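Local coordinates for tyrosine-protein phosphatase non-receptor type 18 (Homo sapiens, PDB 2OC3) that removes phosphate from phosphotyrosine in proteins, acting through this catalytic domain on autophosphorylated tyrosine kinases that are overexpressed in tumours, at residues D118-V123 with E146-Q151. Residues are numbered along the deposited sequence; the frame is centred on the assembly and turned at random.
Sequences DFWRLV and ERYWAQ
Phe119 and Trp120 on helix 116-125 meet Tyr148 of the loop leading to strand 156-158 in a buried aromatic cluster of the tyrosine phosphatase catalytic domain. The Phe119 and Tyr148 rings form an oblique pair, planes at 40° and centroids 4.4 Å apart, with Phe119 CE2 reaching Tyr148 CD1 at 3.6 Å over the tyrosine face. The edge of Trp149 points at the opposite face, its CE3 3.7 Å above the ring centre, giving the phenol an aromatic neighbour on each face. A chi1 of 55° sets Tyr148 CG between its backbone N and carbonyl carbon and brings the ring against Phe119. Trp120 CZ2 comes to the ring edge, 3.9 Å from Tyr148 CD1, and Trp120 NE1 gives Tyr148 O a weak, bent hydrogen bond (3.2 Å, 135°). The phenol OH is hydrogen-bonded to His232 NE2 and Gln193 NE2; an alanine in place of Tyr148 would probably leave both without this partner and open a gap between Phe119 and Trp149. His232 precedes Cys233, the predicted phosphocysteine nucleophile, linking the cluster to the P-loop. Ile131 of strand 130-133 touches Phe119 and Tyr148, while Leu180 and Val182 of strand 175-184 pack on Trp120, seating helix and loop against the mixed sheet.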
loop_
_atom_site.group_PDB
_atom_site.type_symbol
_atom_site.label_atom_id
_atom_site.label_comp_id
_atom_site.label_asym_id
_atom_site.label_seq_id
_atom_site.Cartn_x
_atom_site.Cartn_y
_atom_site.Cartn_z
ATOM N N ASP A 118 -15.798 1.886 -5.239
ATOM C CA ASP A 118 -15.224 2.558 -4.074
ATOM C C ASP A 118 -13.715 2.798 -4.193
ATOM O O ASP A 118 -13.179 3.830 -3.783
ATOM C CB ASP A 118 -15.564 1.798 -2.811
ATOM C CG ASP A 118 -17.066 1.753 -2.530
ATOM O OD1 ASP A 118 -17.788 2.692 -2.961
ATOM O OD2 ASP A 118 -17.487 0.770 -1.862
ATOM N N PHE A 119 -13.013 1.818 -4.754
ATOM C CA PHE A 119 -11.599 1.967 -5.043
ATOM C C PHE A 119 -11.329 3.182 -5.939
ATOM O O PHE A 119 -10.459 3.993 -5.655
ATOM C CB PHE A 119 -11.060 0.683 -5.685
ATOM C CG PHE A 119 -9.631 0.733 -6.021
ATOM C CD1 PHE A 119 -8.682 0.367 -5.074
ATOM C CD2 PHE A 119 -9.212 1.068 -7.291
ATOM C CE1 PHE A 119 -7.324 0.360 -5.399
ATOM C CE2 PHE A 119 -7.871 1.097 -7.607
ATOM C CZ PHE A 119 -6.930 0.757 -6.654
ATOM N N TRP A 120 -12.118 3.328 -7.001
ATOM C CA TRP A 120 -11.929 4.522 -7.876
ATOM C C TRP A 120 -12.370 5.818 -7.208
ATOM O O TRP A 120 -11.755 6.847 -7.404
ATOM C CB TRP A 120 -12.564 4.312 -9.249
ATOM C CG TRP A 120 -11.747 3.368 -10.090
ATOM C CD1 TRP A 120 -12.087 2.109 -10.487
ATOM C CD2 TRP A 120 -10.424 3.606 -10.581
ATOM N NE1 TRP A 120 -11.048 1.551 -11.184
ATOM C CE2 TRP A 120 -10.029 2.444 -11.288
ATOM C CE3 TRP A 120 -9.544 4.679 -10.522
ATOM C CZ2 TRP A 120 -8.771 2.337 -11.913
ATOM C CZ3 TRP A 120 -8.309 4.572 -11.173
ATOM C CH2 TRP A 120 -7.945 3.396 -11.830
ATOM N N ARG A 121 -13.407 5.782 -6.362
ATOM C CA ARG A 121 -13.738 6.981 -5.576
ATOM C C ARG A 121 -12.554 7.433 -4.709
ATOM O O ARG A 121 -12.255 8.634 -4.575
ATOM C CB ARG A 121 -14.945 6.707 -4.669
ATOM C CG ARG A 121 -16.294 6.599 -5.382
ATOM C CD ARG A 121 -17.392 5.976 -4.461
ATOM N NE ARG A 121 -17.697 6.856 -3.362
ATOM C CZ ARG A 121 -18.076 6.489 -2.130
ATOM N NH1 ARG A 121 -18.220 5.220 -1.752
ATOM N NH2 ARG A 121 -18.348 7.453 -1.290
ATOM N N LEU A 122 -11.872 6.450 -4.111
ATOM C CA LEU A 122 -10.684 6.712 -3.290
ATOM C C LEU A 122 -9.612 7.370 -4.158
ATOM O O LEU A 122 -9.112 8.448 -3.817
ATOM C CB LEU A 122 -10.169 5.410 -2.642
ATOM C CG LEU A 122 -8.909 5.445 -1.781
ATOM C CD1 LEU A 122 -8.863 4.180 -0.915
ATOM C CD2 LEU A 122 -7.640 5.495 -2.608
ATOM N N VAL A 123 -9.278 6.726 -5.287
ATOM C CA VAL A 123 -8.217 7.237 -6.144
ATOM C C VAL A 123 -8.572 8.668 -6.612
ATOM O O VAL A 123 -7.735 9.574 -6.597
ATOM C CB VAL A 123 -8.017 6.280 -7.324
ATOM C CG1 VAL A 123 -7.140 6.932 -8.402
ATOM C CG2 VAL A 123 -7.441 4.960 -6.827
ATOM N N GLU A 146 -9.705 -8.157 -7.672
ATOM C CA GLU A 146 -10.361 -7.921 -8.949
ATOM C C GLU A 146 -9.563 -7.006 -9.862
ATOM O O GLU A 146 -8.923 -6.046 -9.395
ATOM C CB GLU A 146 -11.759 -7.366 -8.734
ATOM C CG GLU A 146 -12.661 -8.333 -8.043
ATOM C CD GLU A 146 -12.866 -9.625 -8.833
ATOM O OE1 GLU A 146 -13.261 -9.520 -10.018
ATOM O OE2 GLU A 146 -12.564 -10.700 -8.307
ATOM N N ARG A 147 -9.633 -7.247 -11.164
ATOM C CA ARG A 147 -9.031 -6.352 -12.138
ATOM C C ARG A 147 -9.835 -5.058 -12.131
ATOM O O ARG A 147 -11.056 -5.048 -12.387
ATOM C CB ARG A 147 -9.038 -6.965 -13.535
ATOM C CG ARG A 147 -8.596 -5.971 -14.570
ATOM C CD ARG A 147 -8.245 -6.635 -15.869
ATOM N NE ARG A 147 -9.390 -7.285 -16.503
ATOM C CZ ARG A 147 -10.300 -6.656 -17.249
ATOM N NH1 ARG A 147 -10.272 -5.332 -17.423
ATOM N NH2 ARG A 147 -11.295 -7.354 -17.814
ATOM N N TYR A 148 -9.145 -3.955 -11.863
ATOM C CA TYR A 148 -9.732 -2.624 -11.886
ATOM C C TYR A 148 -9.191 -1.740 -12.978
ATOM O O TYR A 148 -9.625 -0.588 -13.109
ATOM C CB TYR A 148 -9.535 -1.978 -10.535
ATOM C CG TYR A 148 -8.084 -1.924 -10.075
ATOM C CD1 TYR A 148 -7.221 -0.901 -10.510
ATOM C CD2 TYR A 148 -7.589 -2.847 -9.145
ATOM C CE1 TYR A 148 -5.922 -0.815 -10.101
ATOM C CE2 TYR A 148 -6.233 -2.779 -8.736
ATOM C CZ TYR A 148 -5.423 -1.739 -9.195
ATOM O OH TYR A 148 -4.138 -1.614 -8.754
ATOM N N TRP A 149 -8.227 -2.248 -13.732
ATOM C CA TRP A 149 -7.605 -1.557 -14.872
ATOM C C TRP A 149 -8.197 -2.112 -16.168
ATOM O O TRP A 149 -8.758 -3.214 -16.203
ATOM C CB TRP A 149 -6.091 -1.730 -14.828
ATOM C CG TRP A 149 -5.639 -3.148 -14.887
ATOM C CD1 TRP A 149 -5.341 -3.849 -15.999
ATOM C CD2 TRP A 149 -5.463 -4.066 -13.772
ATOM N NE1 TRP A 149 -5.008 -5.138 -15.680
ATOM C CE2 TRP A 149 -5.078 -5.300 -14.319
ATOM C CE3 TRP A 149 -5.598 -3.968 -12.375
ATOM C CZ2 TRP A 149 -4.791 -6.395 -13.549
ATOM C CZ3 TRP A 149 -5.343 -5.092 -11.605
ATOM C CH2 TRP A 149 -4.971 -6.298 -12.193
ATOM N N ALA A 150 -8.060 -1.318 -17.229
ATOM C CA ALA A 150 -8.593 -1.648 -18.544
ATOM C C ALA A 150 -7.576 -2.470 -19.289
ATOM O O ALA A 150 -6.386 -2.493 -18.956
ATOM C CB ALA A 150 -8.913 -0.382 -19.313
ATOM N N GLN A 151 -8.080 -3.193 -20.283
ATOM C CA GLN A 151 -7.224 -3.947 -21.187
ATOM C C GLN A 151 -7.218 -3.296 -22.567
ATOM O O GLN A 151 -7.991 -2.380 -22.841
ATOM C CB GLN A 151 -7.641 -5.421 -21.214
ATOM C CG GLN A 151 -7.326 -6.070 -19.855
ATOM C CD GLN A 151 -7.671 -7.548 -19.739
ATOM O OE1 GLN A 151 -6.952 -8.301 -19.076
ATOM N NE2 GLN A 151 -8.791 -7.959 -20.333
#